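Local coordinates for protein KLLA0C04147p (Kluyveromyces lactis, PDB 5H2D) that binds ergosterol through the Osh1 ORD (oxysterol-binding protein-related) domain that this chain represents, and probably transfers sterols as members of the OSBP family do, at residues A[155-159]-A[160-164]; A[228-232]-A[233-237]; A[270-273]-A[274-277]; A[360-364]-A[365-369]; A[380-383]-A[384-387]. All blocks are in the same frame, centred on the assembly; numbering follows the deposited sequence.

Contact 1 of 5, residues A[155-159]-A[160-164]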
# COMPACT_ATOMS: atom_id res chain seq x y z
N TRP A 155 8.40 -0.86 5.34
CA TRP A 155 8.83 -1.97 6.20
C TRP A 155 7.71 -2.21 7.20
O TRP A 155 7.49 -1.37 8.08
CB TRP A 155 10.14 -1.63 6.90
CG TRP A 155 11.00 -2.80 7.31
CD1 TRP A 155 11.08 -3.37 8.55
CD2 TRP A 155 11.95 -3.48 6.49
NE1 TRP A 155 12.01 -4.38 8.55
CE2 TRP A 155 12.56 -4.47 7.30
CE3 TRP A 155 12.34 -3.36 5.16
CZ2 TRP A 155 13.53 -5.34 6.80
CZ3 TRP A 155 13.31 -4.21 4.67
CH2 TRP A 155 13.90 -5.19 5.49
N THR A 156 7.01 -3.34 7.07
CA THR A 156 5.91 -3.72 7.95
C THR A 156 6.28 -5.00 8.68
O THR A 156 6.83 -5.93 8.07
CB THR A 156 4.61 -3.94 7.17
OG1 THR A 156 4.39 -2.84 6.27
CG2 THR A 156 3.43 -4.02 8.12
N GLU A 157 5.98 -5.06 9.97
CA GLU A 157 6.35 -6.22 10.78
C GLU A 157 5.23 -6.61 11.72
O GLU A 157 4.54 -5.75 12.27
CB GLU A 157 7.63 -5.94 11.57
CG GLU A 157 8.82 -5.61 10.71
CD GLU A 157 9.92 -4.98 11.53
OE1 GLU A 157 9.90 -3.74 11.69
OE2 GLU A 157 10.78 -5.73 12.03
N SER A 158 5.07 -7.91 11.93
CA SER A 158 4.02 -8.49 12.75
C SER A 158 4.56 -9.80 13.29
O SER A 158 5.55 -10.32 12.76
CB SER A 158 2.74 -8.74 11.92
OG SER A 158 1.57 -8.85 12.70
N PRO A 159 3.96 -10.37 14.34
CA PRO A 159 4.50 -11.63 14.86
C PRO A 159 4.55 -12.75 13.83
O PRO A 159 5.53 -13.51 13.80
CB PRO A 159 3.56 -11.96 16.02
CG PRO A 159 3.11 -10.64 16.53
CD PRO A 159 2.95 -9.79 15.25
N LYS A 160 3.56 -12.85 12.94
CA LYS A 160 3.48 -13.97 12.01
C LYS A 160 3.89 -13.63 10.58
O LYS A 160 3.96 -14.53 9.75
CB LYS A 160 2.06 -14.55 12.00
CG LYS A 160 1.56 -14.99 13.38
CD LYS A 160 0.27 -15.78 13.26
CE LYS A 160 -0.23 -16.19 14.65
NZ LYS A 160 -0.77 -17.58 14.65
N TRP A 161 4.14 -12.36 10.27
CA TRP A 161 4.44 -12.00 8.89
C TRP A 161 5.12 -10.63 8.85
O TRP A 161 4.90 -9.79 9.72
CB TRP A 161 3.17 -11.96 8.02
CG TRP A 161 2.06 -11.10 8.58
CD1 TRP A 161 1.03 -11.51 9.37
CD2 TRP A 161 1.88 -9.69 8.38
NE1 TRP A 161 0.22 -10.45 9.68
CE2 TRP A 161 0.72 -9.32 9.09
CE3 TRP A 161 2.59 -8.71 7.68
CZ2 TRP A 161 0.25 -8.00 9.12
CZ3 TRP A 161 2.12 -7.40 7.71
CH2 TRP A 161 0.97 -7.06 8.43
N ASP A 162 5.97 -10.45 7.84
CA ASP A 162 6.53 -9.15 7.50
C ASP A 162 6.12 -8.81 6.07
O ASP A 162 5.76 -9.69 5.28
CB ASP A 162 8.06 -9.14 7.60
CG ASP A 162 8.55 -9.60 8.95
OD1 ASP A 162 7.96 -9.22 9.98
OD2 ASP A 162 9.54 -10.38 8.96
N PHE A 163 6.19 -7.52 5.73
CA PHE A 163 5.81 -7.07 4.39
C PHE A 163 6.59 -5.80 4.10
O PHE A 163 6.43 -4.80 4.80
CB PHE A 163 4.31 -6.81 4.29
CG PHE A 163 3.84 -6.41 2.91
CD1 PHE A 163 4.21 -7.14 1.78
CD2 PHE A 163 2.95 -5.35 2.75
CE1 PHE A 163 3.74 -6.78 0.51
CE2 PHE A 163 2.48 -5.01 1.50
CZ PHE A 163 2.88 -5.71 0.38
N PHE A 164 7.41 -5.82 3.05
CA PHE A 164 8.18 -4.62 2.72
C PHE A 164 8.39 -4.55 1.22
O PHE A 164 8.30 -5.55 0.51
CB PHE A 164 9.52 -4.57 3.48
CG PHE A 164 10.50 -5.68 3.11
CD1 PHE A 164 11.37 -5.52 2.04
CD2 PHE A 164 10.59 -6.83 3.88
CE1 PHE A 164 12.30 -6.52 1.72
CE2 PHE A 164 11.52 -7.83 3.56
CZ PHE A 164 12.36 -7.67 2.49
O HOH W 1 1.00 -11.51 12.97
O HOH W 2 -1.18 -8.68 12.05

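Contact 2 of 5, residues A[228-232]-A[233-237]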
# COMPACT_ATOMS: atom_id res chain seq x y z
N ILE A 228 3.19 -14.45 -8.08
CA ILE A 228 3.73 -14.56 -6.74
C ILE A 228 4.49 -15.87 -6.66
O ILE A 228 3.95 -16.93 -7.03
CB ILE A 228 2.63 -14.50 -5.68
CG1 ILE A 228 1.75 -13.26 -5.88
CG2 ILE A 228 3.23 -14.57 -4.28
CD1 ILE A 228 0.54 -13.29 -5.00
N VAL A 229 5.72 -15.82 -6.16
CA VAL A 229 6.52 -17.03 -6.01
C VAL A 229 6.92 -17.20 -4.56
O VAL A 229 7.30 -16.24 -3.88
CB VAL A 229 7.76 -17.00 -6.94
CG1 VAL A 229 7.32 -16.97 -8.39
CG2 VAL A 229 8.63 -15.81 -6.65
N ASN A 230 6.80 -18.43 -4.06
CA ASN A 230 7.32 -18.79 -2.75
C ASN A 230 8.74 -19.30 -2.95
O ASN A 230 8.93 -20.38 -3.51
CB ASN A 230 6.44 -19.84 -2.08
CG ASN A 230 6.94 -20.23 -0.70
OD1 ASN A 230 8.15 -20.28 -0.45
ND2 ASN A 230 6.02 -20.49 0.21
N HIS A 231 9.72 -18.52 -2.51
CA HIS A 231 11.11 -18.87 -2.80
C HIS A 231 11.57 -20.08 -2.03
O HIS A 231 12.63 -20.64 -2.36
CB HIS A 231 12.02 -17.68 -2.50
CG HIS A 231 11.82 -16.53 -3.44
ND1 HIS A 231 12.59 -16.34 -4.56
CD2 HIS A 231 10.92 -15.52 -3.42
CE1 HIS A 231 12.19 -15.25 -5.19
NE2 HIS A 231 11.18 -14.74 -4.52
N ASN A 232 10.82 -20.51 -1.03
CA ASN A 232 11.24 -21.63 -0.21
C ASN A 232 10.66 -22.97 -0.66
O ASN A 232 11.33 -23.99 -0.48
CB ASN A 232 10.87 -21.36 1.26
CG ASN A 232 11.66 -20.21 1.86
OD1 ASN A 232 11.41 -19.03 1.57
ND2 ASN A 232 12.63 -20.54 2.71
N THR A 233 9.48 -23.00 -1.29
CA THR A 233 8.81 -24.30 -1.45
C THR A 233 8.90 -25.09 -2.79
O THR A 233 9.03 -26.32 -2.72
CB THR A 233 7.31 -24.19 -1.07
OG1 THR A 233 6.69 -23.09 -1.74
CG2 THR A 233 7.17 -24.03 0.44
N GLY A 234 8.82 -24.51 -3.99
CA GLY A 234 8.47 -23.14 -4.27
C GLY A 234 7.20 -23.10 -5.13
O GLY A 234 7.21 -23.17 -6.37
N ASP A 235 6.08 -23.02 -4.43
CA ASP A 235 4.78 -22.81 -5.05
C ASP A 235 4.74 -21.47 -5.78
O ASP A 235 5.57 -20.58 -5.57
CB ASP A 235 3.70 -22.86 -3.96
CG ASP A 235 3.87 -24.05 -3.04
OD1 ASP A 235 4.00 -25.18 -3.56
OD2 ASP A 235 3.88 -23.88 -1.80
N TYR A 236 3.76 -21.31 -6.67
CA TYR A 236 3.61 -20.04 -7.37
C TYR A 236 2.15 -19.82 -7.74
O TYR A 236 1.36 -20.77 -7.82
CB TYR A 236 4.50 -19.95 -8.61
CG TYR A 236 4.24 -21.03 -9.65
CD1 TYR A 236 4.79 -22.30 -9.51
CD2 TYR A 236 3.46 -20.78 -10.77
CE1 TYR A 236 4.56 -23.30 -10.45
CE2 TYR A 236 3.22 -21.76 -11.72
CZ TYR A 236 3.77 -23.02 -11.55
OH TYR A 236 3.54 -24.00 -12.49
N CYS A 237 1.80 -18.56 -7.97
CA CYS A 237 0.42 -18.19 -8.24
C CYS A 237 0.39 -17.17 -9.36
O CYS A 237 1.18 -16.22 -9.36
CB CYS A 237 -0.25 -17.63 -6.97
SG CYS A 237 -1.88 -16.89 -7.25
O HOH W 3 3.56 -21.36 -0.91

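Contact 3 of 5, residues A[270-273]-A[274-277]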
# COMPACT_ATOMS: atom_id res chain seq x y z
N GLY A 270 -11.41 -16.31 -7.70
CA GLY A 270 -11.91 -15.30 -8.61
C GLY A 270 -13.03 -14.51 -7.97
O GLY A 270 -13.60 -14.91 -6.96
N GLY A 271 -13.32 -13.37 -8.59
CA GLY A 271 -14.37 -12.51 -8.12
C GLY A 271 -14.23 -11.15 -8.78
O GLY A 271 -13.67 -11.02 -9.86
N ARG A 272 -14.77 -10.14 -8.11
CA ARG A 272 -14.65 -8.77 -8.57
C ARG A 272 -13.87 -8.01 -7.50
O ARG A 272 -14.24 -8.05 -6.32
CB ARG A 272 -16.03 -8.16 -8.83
CG ARG A 272 -16.84 -8.98 -9.84
CD ARG A 272 -18.04 -8.22 -10.37
NE ARG A 272 -17.70 -7.40 -11.54
CZ ARG A 272 -18.37 -6.33 -11.93
NH1 ARG A 272 -19.43 -5.92 -11.24
NH2 ARG A 272 -17.98 -5.65 -13.00
N TRP A 273 -12.77 -7.38 -7.90
CA TRP A 273 -11.88 -6.80 -6.89
C TRP A 273 -12.47 -5.58 -6.21
O TRP A 273 -11.85 -5.07 -5.27
CB TRP A 273 -10.50 -6.49 -7.49
CG TRP A 273 -10.46 -5.70 -8.79
CD1 TRP A 273 -10.27 -6.21 -10.05
CD2 TRP A 273 -10.59 -4.28 -8.93
NE1 TRP A 273 -10.29 -5.18 -10.97
CE2 TRP A 273 -10.49 -3.99 -10.31
CE3 TRP A 273 -10.80 -3.23 -8.03
CZ2 TRP A 273 -10.58 -2.70 -10.81
CZ3 TRP A 273 -10.88 -1.94 -8.53
CH2 TRP A 273 -10.78 -1.69 -9.91
N ASN A 274 -13.64 -5.10 -6.62
CA ASN A 274 -14.35 -4.08 -5.86
C ASN A 274 -15.43 -4.67 -4.96
O ASN A 274 -16.19 -3.91 -4.35
CB ASN A 274 -14.95 -3.03 -6.79
CG ASN A 274 -16.04 -3.58 -7.67
OD1 ASN A 274 -16.04 -4.77 -8.01
ND2 ASN A 274 -16.98 -2.73 -8.06
N GLU A 275 -15.50 -6.00 -4.82
CA GLU A 275 -16.61 -6.62 -4.11
C GLU A 275 -16.21 -7.83 -3.27
O GLU A 275 -16.30 -7.78 -2.04
CB GLU A 275 -17.71 -7.01 -5.09
CG GLU A 275 -18.98 -7.52 -4.42
CD GLU A 275 -20.10 -7.78 -5.41
OE1 GLU A 275 -19.84 -7.75 -6.64
OE2 GLU A 275 -21.24 -8.02 -4.96
N SER A 276 -15.80 -8.93 -3.90
CA SER A 276 -15.53 -10.13 -3.11
C SER A 276 -14.76 -11.12 -3.96
O SER A 276 -14.82 -11.09 -5.20
CB SER A 276 -16.82 -10.77 -2.59
OG SER A 276 -17.63 -11.22 -3.66
N VAL A 277 -14.05 -12.02 -3.29
CA VAL A 277 -13.29 -13.08 -3.93
C VAL A 277 -13.58 -14.41 -3.23
O VAL A 277 -13.58 -14.47 -2.00
CB VAL A 277 -11.78 -12.80 -3.93
CG1 VAL A 277 -11.02 -14.06 -4.33
CG2 VAL A 277 -11.47 -11.66 -4.90
O HOH W 4 -17.58 -10.55 -6.53

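Contact 4 of 5, residues A[360-364]-A[365-369]. With SO4 (sulfate ion), chain D.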
# COMPACT_ATOMS: atom_id res chain seq x y z
N ARG A 360 -2.48 18.85 5.69
CA ARG A 360 -3.43 19.04 6.79
C ARG A 360 -4.47 20.09 6.43
O ARG A 360 -5.67 19.90 6.68
CB ARG A 360 -2.69 19.45 8.07
CG ARG A 360 -3.61 19.83 9.24
CD ARG A 360 -4.40 18.63 9.77
NE ARG A 360 -3.49 17.53 10.06
CZ ARG A 360 -3.80 16.24 9.95
NH1 ARG A 360 -5.03 15.89 9.58
NH2 ARG A 360 -2.89 15.32 10.19
N ALA A 361 -4.03 21.21 5.87
CA ALA A 361 -4.98 22.24 5.44
C ALA A 361 -5.98 21.68 4.45
O ALA A 361 -7.19 21.94 4.56
CB ALA A 361 -4.24 23.43 4.84
N MET A 362 -5.51 20.91 3.47
CA MET A 362 -6.42 20.39 2.47
C MET A 362 -7.44 19.45 3.11
O MET A 362 -8.63 19.50 2.78
CB MET A 362 -5.67 19.66 1.36
CG MET A 362 -6.61 19.21 0.26
SD MET A 362 -5.79 18.23 -1.01
CE MET A 362 -4.82 19.50 -1.82
N GLU A 363 -6.99 18.61 4.04
CA GLU A 363 -7.91 17.69 4.69
C GLU A 363 -9.02 18.44 5.41
O GLU A 363 -10.15 17.94 5.52
CB GLU A 363 -7.16 16.79 5.67
CG GLU A 363 -7.99 15.62 6.17
CD GLU A 363 -7.35 14.93 7.35
OE1 GLU A 363 -7.69 15.28 8.50
OE2 GLU A 363 -6.51 14.03 7.13
N GLU A 364 -8.72 19.63 5.92
CA GLU A 364 -9.68 20.44 6.65
C GLU A 364 -10.43 21.39 5.74
O GLU A 364 -11.19 22.24 6.24
CB GLU A 364 -8.96 21.20 7.77
CG GLU A 364 -8.37 20.22 8.80
CD GLU A 364 -7.72 20.90 9.99
OE1 GLU A 364 -7.53 22.13 9.98
OE2 GLU A 364 -7.37 20.18 10.95
N GLY A 365 -10.26 21.27 4.43
CA GLY A 365 -11.00 22.08 3.49
C GLY A 365 -10.49 23.49 3.30
O GLY A 365 -11.20 24.33 2.75
N ARG A 366 -9.26 23.78 3.75
CA ARG A 366 -8.68 25.12 3.64
C ARG A 366 -7.73 25.11 2.45
O ARG A 366 -6.51 24.97 2.59
CB ARG A 366 -8.00 25.51 4.94
CG ARG A 366 -8.99 25.66 6.07
CD ARG A 366 -8.42 26.48 7.19
NE ARG A 366 -7.20 25.88 7.69
CZ ARG A 366 -7.17 24.87 8.55
NH1 ARG A 366 -8.30 24.36 9.01
NH2 ARG A 366 -6.00 24.38 8.94
N TYR A 367 -8.31 25.24 1.26
CA TYR A 367 -7.56 24.95 0.05
C TYR A 367 -6.57 26.05 -0.30
O TYR A 367 -5.53 25.76 -0.89
CB TYR A 367 -8.52 24.67 -1.11
CG TYR A 367 -9.48 23.56 -0.76
CD1 TYR A 367 -9.02 22.35 -0.24
CD2 TYR A 367 -10.86 23.74 -0.88
CE1 TYR A 367 -9.91 21.34 0.10
CE2 TYR A 367 -11.75 22.73 -0.54
CZ TYR A 367 -11.27 21.53 -0.05
OH TYR A 367 -12.16 20.53 0.30
N ASP A 368 -6.85 27.31 0.05
CA ASP A 368 -5.84 28.33 -0.20
C ASP A 368 -4.67 28.20 0.76
O ASP A 368 -3.51 28.38 0.36
CB ASP A 368 -6.43 29.74 -0.09
CG ASP A 368 -5.39 30.80 -0.39
OD1 ASP A 368 -4.81 30.74 -1.49
OD2 ASP A 368 -5.11 31.65 0.48
N GLU A 369 -4.94 27.89 2.03
CA GLU A 369 -3.85 27.60 2.95
C GLU A 369 -3.03 26.42 2.44
O GLU A 369 -1.80 26.44 2.51
CB GLU A 369 -4.38 27.33 4.36
CG GLU A 369 -5.10 28.51 4.99
CD GLU A 369 -5.02 28.50 6.51
OE1 GLU A 369 -5.10 29.59 7.13
OE2 GLU A 369 -4.84 27.40 7.08
S SO4 D . -8.79 28.86 2.83
O1 SO4 D . -8.54 30.29 3.02
O2 SO4 D . -9.76 28.37 3.81
O3 SO4 D . -9.34 28.64 1.48
O4 SO4 D . -7.54 28.13 2.98

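Contact 5 of 5, residues A[380-383]-A[384-387]. With SO4 (sulfate ion), chain E.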
# COMPACT_ATOMS: atom_id res chain seq x y z
N ARG A 380 11.38 25.15 -0.37
CA ARG A 380 12.48 24.81 0.52
C ARG A 380 13.16 23.52 0.08
O ARG A 380 14.39 23.42 0.10
CB ARG A 380 12.00 24.68 1.96
CG ARG A 380 13.12 24.33 2.92
CD ARG A 380 12.91 24.96 4.28
NE ARG A 380 12.01 24.18 5.11
CZ ARG A 380 12.32 23.69 6.30
NH1 ARG A 380 13.52 23.91 6.83
NH2 ARG A 380 11.43 23.00 6.98
N GLN A 381 12.37 22.53 -0.33
CA GLN A 381 12.92 21.28 -0.84
C GLN A 381 13.85 21.54 -2.02
O GLN A 381 14.96 20.99 -2.09
CB GLN A 381 11.79 20.34 -1.24
CG GLN A 381 12.23 19.09 -1.98
CD GLN A 381 11.14 18.05 -1.98
OE1 GLN A 381 11.13 17.17 -1.11
NE2 GLN A 381 10.20 18.16 -2.91
N ARG A 382 13.41 22.37 -2.97
CA ARG A 382 14.23 22.65 -4.14
C ARG A 382 15.51 23.38 -3.73
O ARG A 382 16.59 23.09 -4.26
CB ARG A 382 13.44 23.47 -5.16
CG ARG A 382 14.28 23.98 -6.33
CD ARG A 382 13.47 24.87 -7.26
NE ARG A 382 14.31 25.45 -8.31
CZ ARG A 382 15.12 26.49 -8.14
NH1 ARG A 382 15.23 27.07 -6.95
NH2 ARG A 382 15.84 26.94 -9.16
N SER A 383 15.41 24.32 -2.79
CA SER A 383 16.60 25.08 -2.42
C SER A 383 17.61 24.20 -1.69
O SER A 383 18.82 24.35 -1.89
CB SER A 383 16.21 26.29 -1.56
OG SER A 383 15.74 25.89 -0.29
N VAL A 384 17.12 23.27 -0.87
CA VAL A 384 18.03 22.34 -0.19
C VAL A 384 18.73 21.43 -1.20
O VAL A 384 19.92 21.15 -1.06
CB VAL A 384 17.25 21.54 0.87
CG1 VAL A 384 18.11 20.41 1.42
CG2 VAL A 384 16.81 22.46 2.01
N ARG A 385 18.00 20.97 -2.22
CA ARG A 385 18.63 20.17 -3.26
C ARG A 385 19.72 20.97 -3.98
O ARG A 385 20.80 20.44 -4.25
CB ARG A 385 17.59 19.67 -4.27
CG ARG A 385 18.22 19.00 -5.49
CD ARG A 385 17.17 18.62 -6.52
NE ARG A 385 16.41 19.78 -6.98
CZ ARG A 385 16.79 20.60 -7.95
NH1 ARG A 385 17.93 20.39 -8.59
NH2 ARG A 385 16.02 21.62 -8.29
N LYS A 386 19.44 22.24 -4.31
CA LYS A 386 20.44 23.02 -5.03
C LYS A 386 21.68 23.27 -4.19
O LYS A 386 22.80 23.27 -4.71
CB LYS A 386 19.83 24.34 -5.51
CG LYS A 386 18.84 24.16 -6.66
CD LYS A 386 18.66 25.44 -7.47
CE LYS A 386 19.89 25.74 -8.32
NZ LYS A 386 19.69 26.92 -9.20
N LYS A 387 21.51 23.46 -2.88
CA LYS A 387 22.67 23.62 -2.01
C LYS A 387 23.49 22.34 -1.94
O LYS A 387 24.72 22.38 -1.98
CB LYS A 387 22.24 24.05 -0.61
CG LYS A 387 21.73 25.48 -0.50
CD LYS A 387 21.62 25.90 0.96
CE LYS A 387 22.97 25.80 1.65
NZ LYS A 387 22.86 25.71 3.14
S SO4 E . 16.86 23.96 -11.17
O1 SO4 E . 17.08 25.25 -10.50
O2 SO4 E . 16.03 23.12 -10.32
O3 SO4 E . 16.19 24.17 -12.45
O4 SO4 E . 18.15 23.31 -11.40

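Contact 1 of 5, residues A[155-159]-A[160-164]
W155 and F164 sit side by side across a β hairpin, and their rings form an offset stack. The six-membered ring of W155 and the F164 ring have centroids 4.2 Å apart and planes 23° apart. The backbone is tied at the T156–F163 pair, with T156 N to F163 O at 2.8 Å and F163 N to T156 O at 2.9 Å.

W161 CB leaves its strand pointing away from 155-159. The chi1 of 53° puts CG between the backbone N and the carbonyl carbon, and this brings the indole back alongside S158 and T156. S158 CB lies over the face of the five-membered ring, a CH-pi contact 3.7 Å from the centroid. W161 CE2 comes nearest to S158 CB, at 3.5 Å. NE1 gives a weak bond to a water that S158 OG also holds; the same hydroxyl bonds to S137 O. At the six-membered end of the indole, W161 CZ3 meets T156 CG2 at 3.6 Å, with CH2 close by. A second water links S158 OG to K160 N.

The hairpin joins strands 151-157 and 161-173. W161 packs on L86 and N87 of helix 84-90, P159 touches helix 7-18, and R191, just beyond strand 178-190, forms a salt bridge with D162.

Contact 2 of 5, residues A[228-232]-A[233-237]
The tip of the β hairpin between strands 219-230 and 236-241 is built from an Asx turn at N230 followed by an ST turn at T233, where the two side chains cross at about a right angle. N230 has CG anti to the backbone N (chi1 -179°), which carries the amide inward over the turn. Its OD1 accepts from N232 N at 2.7 Å, in the carbonyl plane, and this bond closes the Asx turn. The same oxygen takes a weaker bond from T233 N at 3.1 Å. T233 OG1 rests against the amide, 3.1 Å from N230 CG. It accepts from D235 N at 2.8 Å, closing the ST turn, and gives a weak bond to D235 OD2. The peptide bond between T233 and G234 is cis.

On the other end of the amide, N230 ND2 donates to a water that in turn donates to D235 OD2. E199 OE2 is a second partner of ND2. With an alanine at this position, N232 N is likely to lose its acceptor, and the water and E199 the amide that donates to them, so the turn would be held less firmly.

Away from the turn the backbones are tied by N230 N to D235 O at 2.9 Å, nearly straight at 175°, then by the hydrogen-bonded pair I228 and C237. Between these, in the non-hydrogen-bonded pair, V229 CG1 meets Y236 CB at 4.1 Å.

Strand 199-203 runs beside 219-230. Helix 95-108 packs against I228, D235 and C237, and S95 bonds to D235. On the other strand, Y236 meets Y259 of strand 253-259.

Contact 3 of 5, residues A[270-273]-A[274-277]
R272 and S276 form the last hydrogen-bonded pair before the turn of this hairpin, and E275 also faces R272. R272 O is gripped by two backbone donors, E275 N at 2.8 Å and S276 N at 3.0 Å. The S276 bond lies in the carbonyl plane, while E275 N comes from above it. In return R272 N donates to S276 O at 3.1 Å.

The close-packed part lies at G271. Its CA approaches S276 O to 3.3 Å in a CA-H...O contact. A CB here would probably collide with S276 O and V277 CA. Beside it V277 CG1 meets G270 O at 3.8 Å. W273 is buried. Its chi1 of 50° turns the indole from the turn toward Y252 and F241, whose rings it meets, and toward V107 of helix 95-108.

The other side is looser. R272 and E275 cross obliquely, and their charged ends stay apart, with R272 NH1 and E275 OE1 5.0 Å from each other. R272 NH2 has a weak bond to S250 O instead. The aliphatic part of R272 meets N274, with R272 CB to N274 OD1 at 3.5 Å. A water accepts from R272 N and is also bonded to S276 OG. E275 is exposed.

Two residues opposite one make this a classic β bulge, set in the tight hairpin that joins strands 265-272 and 276-281.

Contact 4 of 5, residues A[360-364]-A[365-369]
The R366 guanidinium is met by carboxylates at its edge and by A361 CA over one face. E364 OE1 takes R366 NH1 at 2.6 Å through its anti lone pair, and NH2 adds a weak bond to the same oxygen. The carboxylate and guanidinium planes are 67° apart. E369 OE2 takes R366 NE at 2.9 Å, and NE meets it from above the carboxylate plane. E364, R366 and E369 thus form a salt-bridge network, which probably holds the guanidinium against turning. The bend of the R366 chain at chi3 (-57°) brings its end back to E364.

The Y367 ring has G365 O over the centre of one face. Y367 CE1 meets M362 CG at 3.9 Å, and the two side chains cross at about a right angle.

A Schellman motif ends the first helix, with G365 at positive phi as its C-prime residue. R366 N bonds to A361 O at 2.9 Å, and G365 N to M362 O at 2.9 Å. R366 is then the N-cap residue of the next helix. A sulfate, probably from the crystallisation liquor, sits at that helix start, where E369 N gives O4 a bond of 2.8 Å and D368 N bonds to O3.

The corner joins helix 357-363 to helix 367-390. A361 and M362 pack on A370 of the second helix, E363 forms a salt bridge with R30, and Y367 OH bonds to D38.

Contact 5 of 5, residues A[380-383]-A[384-387]
R382, R385 and K386 gather their charged ends round one sulfate, probably from the crystallisation liquor. R385 NH2 reaches sulfate O2 at 2.5 Å, with an angle at the hydrogen of 153°; the sulfate lies at the edge of this guanidinium. R382 NH2 also lies against O1, but the contact is too short and bent to be relied on. K386 NZ adds a weak bond to O1. The anion probably offsets the charge of the three side chains.

Carbon contacts support this grouping. K386 CD lies over one face of the R382 guanidinium, 3.6 Å from R382 NH2, and the two chains run side by side. R385 is bent at chi3 (59°), which brings R385 NH2 alongside R382 CG at 3.5 Å. The two guanidinium planes stand 81° apart. A leucine in place of R385 would probably leave sulfate O2 without its donor and take away a positive charge from this cluster.

Backbone bonds are those of a regular α-helix, from V384 N to R380 O at 2.9 Å down to K387 N to S383 O at 3.0 Å. S383 OG also donates to R380 O at 2.8 Å, so that carbonyl serves two donors. V384 CG2 lies 3.2 Å from R380 O.

This exposed turn belongs to helix 367-390. Elsewhere round the helix, Q381 bonds to L125 N and touches H147, and R380 forms a salt bridge with D433 and bonds to F435 O.

How the contacts relate
The five contacts follow one another along the chain and all lie in the oxysterol-binding region. Contacts 1, 2 and 3 are hairpin turns in the run of antiparallel strands. The centres of contacts 1 and 2 are about 18 Å apart. Those of contacts 2 and 3 are about 23 Å apart, and helix 95-108 touches both. Contacts 4 and 5 share helix 367-390, with centres about 25 Å apart: contact 4 forms its start and contact 5 a later turn. Contacts 2 and 4, with centres about 46 Å apart, lie on opposite sides of the chain's centre. The contacts thus mark strand turns and helix 367-390 within the sterol-binding domain; the F163 side chain is about 7 Å from ergosterol.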